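Telomerase reverse transcriptase (Candida tropicalis MYA-3404, PDB 6ZD1) probably lengthens chromosome ends as a reverse transcriptase, copying a template within the telomerase RNA into telomeric DNA repeats. Local coordinates at residues A[45-50]-A[93-98]; A[84-89]-A[173-178]; A[311-316]-A[563-568]; A[498-503]-A[552-557]. One frame throughout, in Å; residues are numbered along the deposited sequence.

Contact 1 of 4, residues A[45-50]-A[93-98]; sequences ISNDKK and LLPLDA
Asn47, on helix 36-50, reaches across to the carbonyl of Leu93, the last helical residue of helix 79-93. Its CB already lies 4.0 Å from Leu93 O. Because CG sits beside the backbone N and anti to the carbonyl carbon (chi1 -68°), the amide extends outward over that oxygen. ND2 closes the bond to Leu93 O at 3.3 Å; it is nearly straight (177°) and lies in the plane of the Asn47 amide, yet the donor stands above the Leu93 carbonyl plane, off the lone pairs. ND2 also lies 4.2 Å from Pro95 CD. The other branch, OD1, accepts a bond from Lys50 NZ at 3.0 Å, so the amide is gripped at both ends and its flip is probably fixed. Helix 36-50 meets the end of helix 79-93 in the largely helical part of the chain that includes the RNA-binding domain, with Leu94 the first residue to leave helical geometry. One residue on, Asp48 CB packs on Leu93 CD1 at 3.6 Å. The Asp48 carboxylate looks elsewhere: OD1 bonds to Tyr53 OH and to the backbone N of Glu2 and Ile3, while OD2 takes the N of Ile4 and a salt bridge with Lys49 NZ, whose hydrogen bond is weak.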
loop_
_atom_site.group_PDB
_atom_site.type_symbol
_atom_site.label_atom_id
_atom_site.label_comp_id
_atom_site.label_asym_id
_atom_site.label_seq_id
_atom_site.Cartn_x
_atom_site.Cartn_y
_atom_site.Cartn_z
ATOM N N ILE A 45 -18.429 -7.670 30.544
ATOM C CA ILE A 45 -17.851 -6.448 31.095
ATOM C C ILE A 45 -17.320 -6.701 32.501
ATOM O O ILE A 45 -16.274 -6.168 32.892
ATOM C CB ILE A 45 -18.885 -5.307 31.063
ATOM C CG1 ILE A 45 -19.189 -4.919 29.617
ATOM C CG2 ILE A 45 -18.383 -4.094 31.827
ATOM C CD1 ILE A 45 -20.124 -3.733 29.487
ATOM N N SER A 46 -18.017 -7.535 33.276
ATOM C CA SER A 46 -17.552 -7.837 34.625
ATOM C C SER A 46 -16.236 -8.600 34.602
ATOM O O SER A 46 -15.322 -8.295 35.379
ATOM C CB SER A 46 -18.612 -8.631 35.390
ATOM O OG SER A 46 -18.702 -9.958 34.902
ATOM N N ASN A 47 -16.114 -9.586 33.711
ATOM C CA ASN A 47 -14.852 -10.304 33.592
ATOM C C ASN A 47 -13.734 -9.376 33.150
ATOM O O ASN A 47 -12.584 -9.542 33.573
ATOM C CB ASN A 47 -15.003 -11.469 32.613
ATOM C CG ASN A 47 -15.907 -12.559 33.149
ATOM O OD1 ASN A 47 -15.983 -12.774 34.358
ATOM N ND2 ASN A 47 -16.597 -13.256 32.252
ATOM N N ASP A 48 -14.061 -8.379 32.325
ATOM C CA ASP A 48 -13.059 -7.426 31.859
ATOM C C ASP A 48 -12.440 -6.654 33.019
ATOM O O ASP A 48 -11.228 -6.407 33.034
ATOM C CB ASP A 48 -13.697 -6.469 30.852
ATOM C CG ASP A 48 -12.716 -5.464 30.297
ATOM O OD1 ASP A 48 -11.501 -5.759 30.276
ATOM O OD2 ASP A 48 -13.162 -4.372 29.891
ATOM N N LYS A 49 -13.252 -6.269 34.007
ATOM C CA LYS A 49 -12.739 -5.420 35.079
ATOM C C LYS A 49 -11.857 -6.195 36.051
ATOM O O LYS A 49 -10.923 -5.622 36.623
ATOM C CB LYS A 49 -13.894 -4.751 35.827
ATOM C CG LYS A 49 -14.910 -4.063 34.925
ATOM C CD LYS A 49 -14.249 -3.183 33.872
ATOM C CE LYS A 49 -15.261 -2.746 32.818
ATOM N NZ LYS A 49 -14.657 -1.989 31.684
ATOM N N LYS A 50 -12.126 -7.485 36.251
ATOM C CA LYS A 50 -11.353 -8.301 37.180
ATOM C C LYS A 50 -10.319 -9.181 36.486
ATOM O O LYS A 50 -9.575 -9.891 37.170
ATOM C CB LYS A 50 -12.286 -9.168 38.037
ATOM C CG LYS A 50 -13.116 -10.177 37.257
ATOM C CD LYS A 50 -13.957 -11.043 38.190
ATOM C CE LYS A 50 -14.816 -12.032 37.410
ATOM N NZ LYS A 50 -13.998 -12.947 36.561
ATOM N N LEU A 93 -12.912 -13.656 28.996
ATOM C CA LEU A 93 -13.915 -12.610 28.818
ATOM C C LEU A 93 -15.292 -13.193 28.524
ATOM O O LEU A 93 -16.306 -12.690 29.023
ATOM C CB LEU A 93 -13.489 -11.667 27.692
ATOM C CG LEU A 93 -12.777 -10.371 28.080
ATOM C CD1 LEU A 93 -13.757 -9.432 28.758
ATOM C CD2 LEU A 93 -11.589 -10.645 28.987
ATOM N N LEU A 94 -15.349 -14.250 27.718
ATOM C CA LEU A 94 -16.618 -14.791 27.259
ATOM C C LEU A 94 -16.870 -16.159 27.875
ATOM O O LEU A 94 -16.112 -17.105 27.607
ATOM C CB LEU A 94 -16.642 -14.879 25.735
ATOM C CG LEU A 94 -17.093 -13.626 24.978
ATOM C CD1 LEU A 94 -16.158 -12.443 25.211
ATOM C CD2 LEU A 94 -17.218 -13.932 23.494
ATOM N N PRO A 95 -17.900 -16.305 28.707
ATOM C CA PRO A 95 -18.308 -17.638 29.168
ATOM C C PRO A 95 -18.779 -18.500 28.003
ATOM O O PRO A 95 -18.972 -18.031 26.880
ATOM C CB PRO A 95 -19.442 -17.344 30.159
ATOM C CG PRO A 95 -19.925 -15.975 29.796
ATOM C CD PRO A 95 -18.728 -15.235 29.286
ATOM N N LEU A 96 -18.968 -19.795 28.287
ATOM C CA LEU A 96 -19.229 -20.759 27.219
ATOM C C LEU A 96 -20.506 -20.426 26.452
ATOM O O LEU A 96 -20.563 -20.595 25.228
ATOM C CB LEU A 96 -19.307 -22.177 27.788
ATOM C CG LEU A 96 -19.463 -23.289 26.744
ATOM C CD1 LEU A 96 -18.187 -23.462 25.927
ATOM C CD2 LEU A 96 -19.872 -24.599 27.392
ATOM N N ASP A 97 -21.548 -19.972 27.154
ATOM C CA ASP A 97 -22.774 -19.580 26.467
ATOM C C ASP A 97 -22.573 -18.334 25.610
ATOM O O ASP A 97 -23.248 -18.176 24.588
ATOM C CB ASP A 97 -23.903 -19.362 27.476
ATOM C CG ASP A 97 -23.546 -18.349 28.545
ATOM O OD1 ASP A 97 -22.340 -18.128 28.778
ATOM O OD2 ASP A 97 -24.475 -17.778 29.157
ATOM N N ALA A 98 -21.646 -17.451 25.997
ATOM C CA ALA A 98 -21.390 -16.253 25.200
ATOM C C ALA A 98 -20.877 -16.605 23.809
ATOM O O ALA A 98 -21.078 -15.836 22.862
ATOM C CB ALA A 98 -20.401 -15.335 25.918
#

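Contact 2 of 4, residues A[84-89]-A[173-178]; sequences EVVLII and KNIVRA
Ile175 of helix 158-179 puts its branched side chain against two residues of helix 79-93, Val86 and Ile89, and gives up more surface to the contact than either of them. The two branches divide the work. CG2 faces Val86, whose CG2 methyl lies 4.2 Å from Ile175 CG2, a loose van der Waals touch. The longer branch goes to Ile89: with CG1 beside the backbone N and CD1 extended beyond it (chi2 163°), Ile175 CD1 comes within 3.6 Å of Ile89 CG2 and 4.0 Å of Ile89 CB. Ile89 CG2 also lies 4.1 Å from Ile175 CG1, so this methyl rests along the last bond of the branch instead of meeting its end alone. The two isoleucines slide past each other in opposite directions. Val86 and Ile89, three residues apart, occupy one face of their helix, and Ile175 contacts both. At the closest point, the CA atoms of Val86 and Ile175 are 6.9 Å apart. No hydrogen bond joins the segments; this is apolar helix-to-helix packing inside the RNA-binding domain of telomerase, a largely helical unit, and all three residues are buried. Neighbouring elements enclose them. Helix 104-117 adds Ile112 and Leu116 beside Val86, which also touches Trp180, and helix 53-60 brings Tyr53 and Ile56 onto Ile89. Ile3, from the N-terminal end of the chain, packs on Ile175 itself.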
loop_
_atom_site.group_PDB
_atom_site.type_symbol
_atom_site.label_atom_id
_atom_site.label_comp_id
_atom_site.label_asym_id
_atom_site.label_seq_id
_atom_site.Cartn_x
_atom_site.Cartn_y
_atom_site.Cartn_z
ATOM N N GLU A 84 -2.450 -17.304 20.991
ATOM C CA GLU A 84 -2.716 -17.906 22.293
ATOM C C GLU A 84 -3.125 -16.849 23.313
ATOM O O GLU A 84 -4.068 -17.057 24.083
ATOM C CB GLU A 84 -1.487 -18.680 22.775
ATOM C CG GLU A 84 -1.723 -19.494 24.040
ATOM C CD GLU A 84 -0.508 -20.301 24.460
ATOM O OE1 GLU A 84 0.588 -20.061 23.910
ATOM O OE2 GLU A 84 -0.649 -21.179 25.340
ATOM N N VAL A 85 -2.436 -15.704 23.323
ATOM C CA VAL A 85 -2.795 -14.628 24.245
ATOM C C VAL A 85 -4.216 -14.148 23.976
ATOM O O VAL A 85 -5.016 -13.971 24.900
ATOM C CB VAL A 85 -1.785 -13.471 24.153
ATOM C CG1 VAL A 85 -2.291 -12.266 24.931
ATOM C CG2 VAL A 85 -0.435 -13.907 24.686
ATOM N N VAL A 86 -4.538 -13.907 22.704
ATOM C CA VAL A 86 -5.863 -13.401 22.347
ATOM C C VAL A 86 -6.951 -14.375 22.789
ATOM O O VAL A 86 -7.940 -13.984 23.418
ATOM C CB VAL A 86 -5.934 -13.112 20.837
ATOM C CG1 VAL A 86 -7.350 -12.743 20.434
ATOM C CG2 VAL A 86 -4.964 -11.995 20.478
ATOM N N LEU A 87 -6.780 -15.664 22.476
ATOM C CA LEU A 87 -7.809 -16.642 22.822
ATOM C C LEU A 87 -7.908 -16.848 24.328
ATOM O O LEU A 87 -8.997 -17.127 24.843
ATOM C CB LEU A 87 -7.530 -17.971 22.119
ATOM C CG LEU A 87 -7.585 -17.930 20.590
ATOM C CD1 LEU A 87 -7.409 -19.323 19.999
ATOM C CD2 LEU A 87 -8.889 -17.296 20.119
ATOM N N ILE A 88 -6.793 -16.706 25.047
ATOM C CA ILE A 88 -6.832 -16.807 26.501
ATOM C C ILE A 88 -7.635 -15.654 27.092
ATOM O O ILE A 88 -8.427 -15.847 28.025
ATOM C CB ILE A 88 -5.399 -16.863 27.068
ATOM C CG1 ILE A 88 -4.808 -18.264 26.874
ATOM C CG2 ILE A 88 -5.374 -16.457 28.536
ATOM C CD1 ILE A 88 -3.377 -18.397 27.345
ATOM N N ILE A 89 -7.454 -14.442 26.558
ATOM C CA ILE A 89 -8.273 -13.312 26.992
ATOM C C ILE A 89 -9.738 -13.561 26.650
ATOM O O ILE A 89 -10.632 -13.363 27.481
ATOM C CB ILE A 89 -7.765 -12.001 26.367
ATOM C CG1 ILE A 89 -6.277 -11.798 26.655
ATOM C CG2 ILE A 89 -8.553 -10.820 26.914
ATOM C CD1 ILE A 89 -5.988 -11.233 28.007
ATOM N N LYS A 173 -10.066 -6.419 18.585
ATOM C CA LYS A 173 -9.181 -5.371 18.088
ATOM C C LYS A 173 -8.522 -4.610 19.233
ATOM O O LYS A 173 -7.320 -4.321 19.181
ATOM C CB LYS A 173 -9.956 -4.419 17.177
ATOM C CG LYS A 173 -9.138 -3.251 16.654
ATOM C CD LYS A 173 -10.012 -2.263 15.905
ATOM C CE LYS A 173 -10.267 -2.718 14.485
ATOM N NZ LYS A 173 -9.024 -2.614 13.675
ATOM N N ASN A 174 -9.280 -4.285 20.282
ATOM C CA ASN A 174 -8.690 -3.551 21.397
ATOM C C ASN A 174 -7.654 -4.385 22.134
ATOM O O ASN A 174 -6.666 -3.838 22.633
ATOM C CB ASN A 174 -9.772 -3.073 22.360
ATOM C CG ASN A 174 -10.629 -1.980 21.762
ATOM O OD1 ASN A 174 -10.260 -1.371 20.760
ATOM N ND2 ASN A 174 -11.778 -1.724 22.374
ATOM N N ILE A 175 -7.865 -5.700 22.223
ATOM C CA ILE A 175 -6.852 -6.567 22.816
ATOM C C ILE A 175 -5.547 -6.460 22.042
ATOM O O ILE A 175 -4.468 -6.314 22.632
ATOM C CB ILE A 175 -7.364 -8.018 22.865
ATOM C CG1 ILE A 175 -8.505 -8.132 23.875
ATOM C CG2 ILE A 175 -6.228 -8.978 23.188
ATOM C CD1 ILE A 175 -9.329 -9.380 23.709
ATOM N N VAL A 176 -5.630 -6.482 20.708
ATOM C CA VAL A 176 -4.436 -6.323 19.881
ATOM C C VAL A 176 -3.815 -4.954 20.112
ATOM O O VAL A 176 -2.597 -4.823 20.280
ATOM C CB VAL A 176 -4.778 -6.535 18.395
ATOM C CG1 VAL A 176 -3.569 -6.218 17.530
ATOM C CG2 VAL A 176 -5.257 -7.957 18.157
ATOM N N ARG A 177 -4.650 -3.911 20.135
ATOM C CA ARG A 177 -4.129 -2.570 20.359
ATOM C C ARG A 177 -3.567 -2.422 21.764
ATOM O O ARG A 177 -2.644 -1.630 21.980
ATOM C CB ARG A 177 -5.226 -1.531 20.111
ATOM C CG ARG A 177 -5.684 -1.429 18.662
ATOM C CD ARG A 177 -6.730 -0.333 18.497
ATOM N NE ARG A 177 -6.251 0.954 18.994
ATOM C CZ ARG A 177 -5.663 1.879 18.240
ATOM N NH1 ARG A 177 -5.483 1.663 16.944
ATOM N NH2 ARG A 177 -5.256 3.020 18.781
ATOM N N ALA A 178 -4.086 -3.196 22.719
ATOM C CA ALA A 178 -3.624 -3.087 24.098
ATOM C C ALA A 178 -2.193 -3.588 24.252
ATOM O O ALA A 178 -1.418 -3.033 25.038
ATOM C CB ALA A 178 -4.561 -3.858 25.026
#

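Contact 3 of 4, residues A[311-316]-A[563-568]; sequences EVADRI and LDVKKD
Helix 309-326 of the reverse transcriptase region packs here against strand 565-567, an edge strand of a three-stranded antiparallel sheet, and against the loop leading into it. Val565 carries the contact, dividing its two methyls between residues on one face of the helix. Its CG1, anti to the backbone N (chi1 -180°), meets Ala313 CB at 3.7 Å and stands 4.1 Å from Ala313 CA; the small side chain lets the valine approach the helix backbone closely. Its CG2 meets Ile316 CG2 at 3.8 Å, the two side chains crossing at about a right angle. The same Ile316 methyl touches Leu563 CD2 at 4.2 Å, so it lies against both Val565 and Leu563. Leu563 sits in that loop with positive phi (58°), and its side chain also rests on Phe319 and Arg320 further along the helix. No hydrogen bond crosses the contact. Leu556 of the neighbouring strand packs on Val312 and on Val565, continuing the apolar layer from the sheet to the helix. Such helix-on-sheet packing is typical of the polymerase palm, and the small sheet is consistent with motif E, the primer grip of reverse transcriptases.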
loop_
_atom_site.group_PDB
_atom_site.type_symbol
_atom_site.label_atom_id
_atom_site.label_comp_id
_atom_site.label_asym_id
_atom_site.label_seq_id
_atom_site.Cartn_x
_atom_site.Cartn_y
_atom_site.Cartn_z
ATOM N N GLU A 311 6.048 -3.029 -17.882
ATOM C CA GLU A 311 6.621 -2.236 -18.963
ATOM C C GLU A 311 8.096 -2.557 -19.158
ATOM O O GLU A 311 8.590 -2.531 -20.291
ATOM C CB GLU A 311 6.424 -0.741 -18.699
ATOM C CG GLU A 311 6.143 0.061 -19.968
ATOM C CD GLU A 311 6.360 1.555 -19.802
ATOM O OE1 GLU A 311 7.282 2.093 -20.454
ATOM O OE2 GLU A 311 5.612 2.190 -19.029
ATOM N N VAL A 312 8.807 -2.882 -18.073
ATOM C CA VAL A 312 10.191 -3.336 -18.198
ATOM C C VAL A 312 10.248 -4.611 -19.032
ATOM O O VAL A 312 11.057 -4.735 -19.957
ATOM C CB VAL A 312 10.815 -3.544 -16.805
ATOM C CG1 VAL A 312 12.106 -4.345 -16.902
ATOM C CG2 VAL A 312 11.063 -2.205 -16.125
ATOM N N ALA A 313 9.352 -5.557 -18.741
ATOM C CA ALA A 313 9.334 -6.817 -19.474
ATOM C C ALA A 313 8.995 -6.598 -20.942
ATOM O O ALA A 313 9.643 -7.165 -21.829
ATOM C CB ALA A 313 8.334 -7.775 -18.830
ATOM N N ASP A 314 7.986 -5.768 -21.218
ATOM C CA ASP A 314 7.564 -5.535 -22.593
ATOM C C ASP A 314 8.636 -4.809 -23.392
ATOM O O ASP A 314 8.833 -5.098 -24.578
ATOM C CB ASP A 314 6.253 -4.750 -22.610
ATOM C CG ASP A 314 5.041 -5.647 -22.475
ATOM O OD1 ASP A 314 4.520 -6.105 -23.515
ATOM O OD2 ASP A 314 4.623 -5.914 -21.329
ATOM N N ARG A 315 9.328 -3.851 -22.771
ATOM C CA ARG A 315 10.384 -3.152 -23.495
ATOM C C ARG A 315 11.548 -4.085 -23.817
ATOM O O ARG A 315 12.211 -3.913 -24.847
ATOM C CB ARG A 315 10.859 -1.940 -22.689
ATOM C CG ARG A 315 9.799 -0.853 -22.516
ATOM C CD ARG A 315 9.802 0.169 -23.649
ATOM N NE ARG A 315 10.697 1.291 -23.374
ATOM C CZ ARG A 315 11.854 1.496 -23.996
ATOM N NH1 ARG A 315 12.258 0.658 -24.943
ATOM N NH2 ARG A 315 12.604 2.542 -23.677
ATOM N N ILE A 316 11.792 -5.089 -22.970
ATOM C CA ILE A 316 12.812 -6.093 -23.259
ATOM C C ILE A 316 12.327 -7.071 -24.325
ATOM O O ILE A 316 13.078 -7.438 -25.236
ATOM C CB ILE A 316 13.225 -6.816 -21.964
ATOM C CG1 ILE A 316 13.881 -5.834 -21.000
ATOM C CG2 ILE A 316 14.177 -7.963 -22.261
ATOM C CD1 ILE A 316 14.128 -6.409 -19.628
ATOM N N LEU A 563 17.000 -13.722 -23.908
ATOM C CA LEU A 563 16.112 -12.622 -23.524
ATOM C C LEU A 563 14.725 -13.140 -23.144
ATOM O O LEU A 563 13.700 -12.531 -23.461
ATOM C CB LEU A 563 16.029 -11.547 -24.612
ATOM C CG LEU A 563 17.224 -10.586 -24.686
ATOM C CD1 LEU A 563 16.915 -9.398 -25.585
ATOM C CD2 LEU A 563 17.641 -10.114 -23.303
ATOM N N ASP A 564 14.694 -14.291 -22.478
ATOM C CA ASP A 564 13.473 -14.786 -21.858
ATOM C C ASP A 564 13.211 -14.009 -20.571
ATOM O O ASP A 564 14.118 -13.826 -19.756
ATOM C CB ASP A 564 13.603 -16.278 -21.564
ATOM C CG ASP A 564 12.332 -16.874 -20.996
ATOM O OD1 ASP A 564 11.443 -17.250 -21.790
ATOM O OD2 ASP A 564 12.221 -16.966 -19.755
ATOM N N VAL A 565 11.976 -13.546 -20.394
ATOM C CA VAL A 565 11.577 -12.756 -19.230
ATOM C C VAL A 565 10.414 -13.478 -18.559
ATOM O O VAL A 565 9.307 -13.526 -19.108
ATOM C CB VAL A 565 11.179 -11.326 -19.618
ATOM C CG1 VAL A 565 10.779 -10.531 -18.384
ATOM C CG2 VAL A 565 12.309 -10.631 -20.364
ATOM N N LYS A 566 10.654 -14.028 -17.369
ATOM C CA LYS A 566 9.641 -14.760 -16.617
ATOM C C LYS A 566 9.468 -14.133 -15.239
ATOM O O LYS A 566 10.450 -13.778 -14.580
ATOM C CB LYS A 566 10.022 -16.244 -16.483
ATOM C CG LYS A 566 8.849 -17.185 -16.211
ATOM C CD LYS A 566 8.717 -17.526 -14.731
ATOM C CE LYS A 566 7.507 -18.422 -14.463
ATOM N NZ LYS A 566 6.219 -17.754 -14.820
ATOM N N LYS A 567 8.217 -14.022 -14.797
ATOM C CA LYS A 567 7.913 -13.369 -13.529
ATOM C C LYS A 567 8.063 -14.352 -12.375
ATOM O O LYS A 567 7.694 -15.525 -12.487
ATOM C CB LYS A 567 6.495 -12.795 -13.540
ATOM C CG LYS A 567 6.345 -11.430 -14.208
ATOM C CD LYS A 567 6.587 -11.490 -15.713
ATOM C CE LYS A 567 5.686 -12.511 -16.389
ATOM N NZ LYS A 567 5.994 -12.649 -17.840
ATOM N N ASP A 568 8.604 -13.860 -11.259
ATOM C CA ASP A 568 8.820 -14.714 -10.095
ATOM C C ASP A 568 7.492 -15.172 -9.501
ATOM O O ASP A 568 7.241 -16.376 -9.362
ATOM C CB ASP A 568 9.645 -13.964 -9.044
ATOM C CG ASP A 568 10.291 -14.893 -8.033
ATOM O OD1 ASP A 568 11.363 -14.534 -7.502
ATOM O OD2 ASP A 568 9.745 -15.987 -7.782
#

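Contact 4 of 4, residues A[498-503]-A[552-557]; sequences LRLVDD and TFVGLD
Two beta turns face each other in what is probably the palm of the reverse transcriptase: a type II' turn from Leu500 to Asp503 and a type II turn from Phe553 to Leu556. Val554, in the second turn, turns one methyl toward Asp503 and the other toward Leu500. Its CG1, anti to the carbonyl carbon (chi1 -81°), lies 3.7 Å from Asp503 CG, with the OD2 branch of the carboxylate nearer still at 3.2 Å. Val554 CG2 points toward Leu500, where the spacing is too short to be trusted, and it covers one face of the Phe553 ring, 3.6 Å above the plane and offset toward the rim. The Leu-Val-Asp-Asp sequence at this hairpin fits motif C of reverse transcriptases, whose aspartates in the family bind the catalytic metals; the opposing turn resembles the primer grip. Beside the valine, Phe553 CE1 approaches Asp503 CB at 3.8 Å, obliquely to the ring, and Phe553 CZ reaches Asp503 O at 3.8 Å. Val312 of helix 309-326 packs on both Phe553 and Leu500. The first turn is closed by backbone bonds in both directions, Leu500 N to Asp503 O at 2.9 Å and Asp503 N to Leu500 O at 2.8 Å.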
loop_
_atom_site.group_PDB
_atom_site.type_symbol
_atom_site.label_atom_id
_atom_site.label_comp_id
_atom_site.label_asym_id
_atom_site.label_seq_id
_atom_site.Cartn_x
_atom_site.Cartn_y
_atom_site.Cartn_z
ATOM N N LEU A 498 16.637 0.959 -19.169
ATOM C CA LEU A 498 15.337 1.012 -18.516
ATOM C C LEU A 498 15.520 1.428 -17.063
ATOM O O LEU A 498 16.522 1.073 -16.428
ATOM C CB LEU A 498 14.616 -0.334 -18.580
ATOM C CG LEU A 498 14.257 -0.877 -19.959
ATOM C CD1 LEU A 498 13.581 -2.222 -19.800
ATOM C CD2 LEU A 498 13.354 0.098 -20.689
ATOM N N ARG A 499 14.560 2.202 -16.551
ATOM C CA ARG A 499 14.594 2.691 -15.182
ATOM C C ARG A 499 13.281 2.357 -14.493
ATOM O O ARG A 499 12.203 2.619 -15.032
ATOM C CB ARG A 499 14.874 4.199 -15.128
ATOM C CG ARG A 499 15.079 4.725 -13.716
ATOM C CD ARG A 499 15.364 6.220 -13.694
ATOM N NE ARG A 499 14.204 7.001 -14.107
ATOM C CZ ARG A 499 13.173 7.276 -13.314
ATOM N NH1 ARG A 499 13.156 6.825 -12.067
ATOM N NH2 ARG A 499 12.159 7.996 -13.774
ATOM N N LEU A 500 13.403 1.805 -13.281
ATOM C CA LEU A 500 12.248 1.438 -12.421
ATOM C C LEU A 500 12.517 1.977 -11.011
ATOM O O LEU A 500 13.260 1.311 -10.260
ATOM C CB LEU A 500 12.098 -0.087 -12.411
ATOM C CG LEU A 500 10.767 -0.612 -11.872
ATOM C CD1 LEU A 500 9.664 0.418 -12.058
ATOM C CD2 LEU A 500 10.390 -1.923 -12.543
ATOM N N VAL A 501 11.953 3.148 -10.694
ATOM C CA VAL A 501 12.127 3.817 -9.367
ATOM C C VAL A 501 13.621 4.049 -9.106
ATOM O O VAL A 501 14.130 5.115 -9.507
ATOM C CB VAL A 501 11.458 3.027 -8.224
ATOM C CG1 VAL A 501 11.486 3.799 -6.915
ATOM C CG2 VAL A 501 10.037 2.619 -8.577
ATOM N N ASP A 502 14.289 3.087 -8.460
ATOM C CA ASP A 502 15.706 3.204 -8.142
ATOM C C ASP A 502 16.558 2.115 -8.786
ATOM O O ASP A 502 17.787 2.148 -8.647
ATOM C CB ASP A 502 15.933 3.228 -6.617
ATOM C CG ASP A 502 15.223 2.097 -5.876
ATOM O OD1 ASP A 502 14.355 1.421 -6.461
ATOM O OD2 ASP A 502 15.543 1.895 -4.682
ATOM N N ASP A 503 15.954 1.178 -9.514
ATOM C CA ASP A 503 16.676 0.080 -10.147
ATOM C C ASP A 503 16.867 0.335 -11.639
ATOM O O ASP A 503 15.949 0.784 -12.334
ATOM C CB ASP A 503 15.936 -1.242 -9.933
ATOM C CG ASP A 503 15.723 -1.560 -8.467
ATOM O OD1 ASP A 503 16.720 -1.757 -7.741
ATOM O OD2 ASP A 503 14.552 -1.595 -8.036
ATOM N N THR A 552 18.339 -11.569 -12.182
ATOM C CA THR A 552 17.080 -11.172 -11.566
ATOM C C THR A 552 17.010 -9.651 -11.517
ATOM O O THR A 552 17.735 -9.008 -10.749
ATOM C CB THR A 552 16.933 -11.771 -10.169
ATOM O OG1 THR A 552 16.894 -13.200 -10.267
ATOM C CG2 THR A 552 15.646 -11.286 -9.520
ATOM N N PHE A 553 16.152 -9.080 -12.349
ATOM C CA PHE A 553 15.776 -7.684 -12.235
ATOM C C PHE A 553 14.510 -7.629 -11.381
ATOM O O PHE A 553 14.096 -8.637 -10.804
ATOM C CB PHE A 553 15.613 -7.065 -13.620
ATOM C CG PHE A 553 15.661 -5.567 -13.622
ATOM C CD1 PHE A 553 16.614 -4.891 -12.883
ATOM C CD2 PHE A 553 14.756 -4.835 -14.369
ATOM C CE1 PHE A 553 16.660 -3.511 -12.882
ATOM C CE2 PHE A 553 14.798 -3.456 -14.374
ATOM C CZ PHE A 553 15.755 -2.793 -13.629
ATOM N N VAL A 554 13.888 -6.454 -11.269
ATOM C CA VAL A 554 12.759 -6.307 -10.356
ATOM C C VAL A 554 11.656 -7.284 -10.745
ATOM O O VAL A 554 11.016 -7.140 -11.794
ATOM C CB VAL A 554 12.252 -4.864 -10.376
ATOM C CG1 VAL A 554 13.122 -3.996 -9.494
ATOM C CG2 VAL A 554 12.265 -4.324 -11.803
ATOM N N GLY A 555 11.395 -8.255 -9.872
ATOM C CA GLY A 555 10.336 -9.223 -10.090
ATOM C C GLY A 555 10.498 -10.140 -11.291
ATOM O O GLY A 555 9.651 -11.010 -11.523
ATOM N N LEU A 556 11.575 -9.973 -12.057
ATOM C CA LEU A 556 11.747 -10.665 -13.327
ATOM C C LEU A 556 13.006 -11.518 -13.323
ATOM O O LEU A 556 14.050 -11.105 -12.809
ATOM C CB LEU A 556 11.833 -9.676 -14.490
ATOM C CG LEU A 556 10.709 -8.656 -14.626
ATOM C CD1 LEU A 556 10.993 -7.722 -15.791
ATOM C CD2 LEU A 556 9.379 -9.362 -14.806
ATOM N N ASP A 557 12.901 -12.699 -13.920
ATOM C CA ASP A 557 14.051 -13.527 -14.255
ATOM C C ASP A 557 14.343 -13.335 -15.735
ATOM O O ASP A 557 13.497 -13.646 -16.580
ATOM C CB ASP A 557 13.787 -15.001 -13.950
ATOM C CG ASP A 557 14.255 -15.401 -12.570
ATOM O OD1 ASP A 557 14.778 -14.529 -11.845
ATOM O OD2 ASP A 557 14.104 -16.591 -12.215
#

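How the contacts relate
The four contacts form two distant pairs on opposite sides of the chain's centre. Contacts 1 and 2 come first along the chain, their segments alternating; their centres are 14 Å apart, and both use helix 79-93, its end in contact 1 and its body in contact 2. They lie in a largely helical part of the chain that includes the RNA-binding domain. Contacts 3 and 4 lie in what is probably the palm, with centres 10 Å apart and the segments of contact 4 falling between those of contact 3 in sequence. They share a sheet: Lys566 O and Asp557 N probably hydrogen-bond at 2.8 Å, linking strand 565-567 to 556-559. Centres of contacts 2 and 4 are 41 Å apart, separating helical packing from the probable catalytic region.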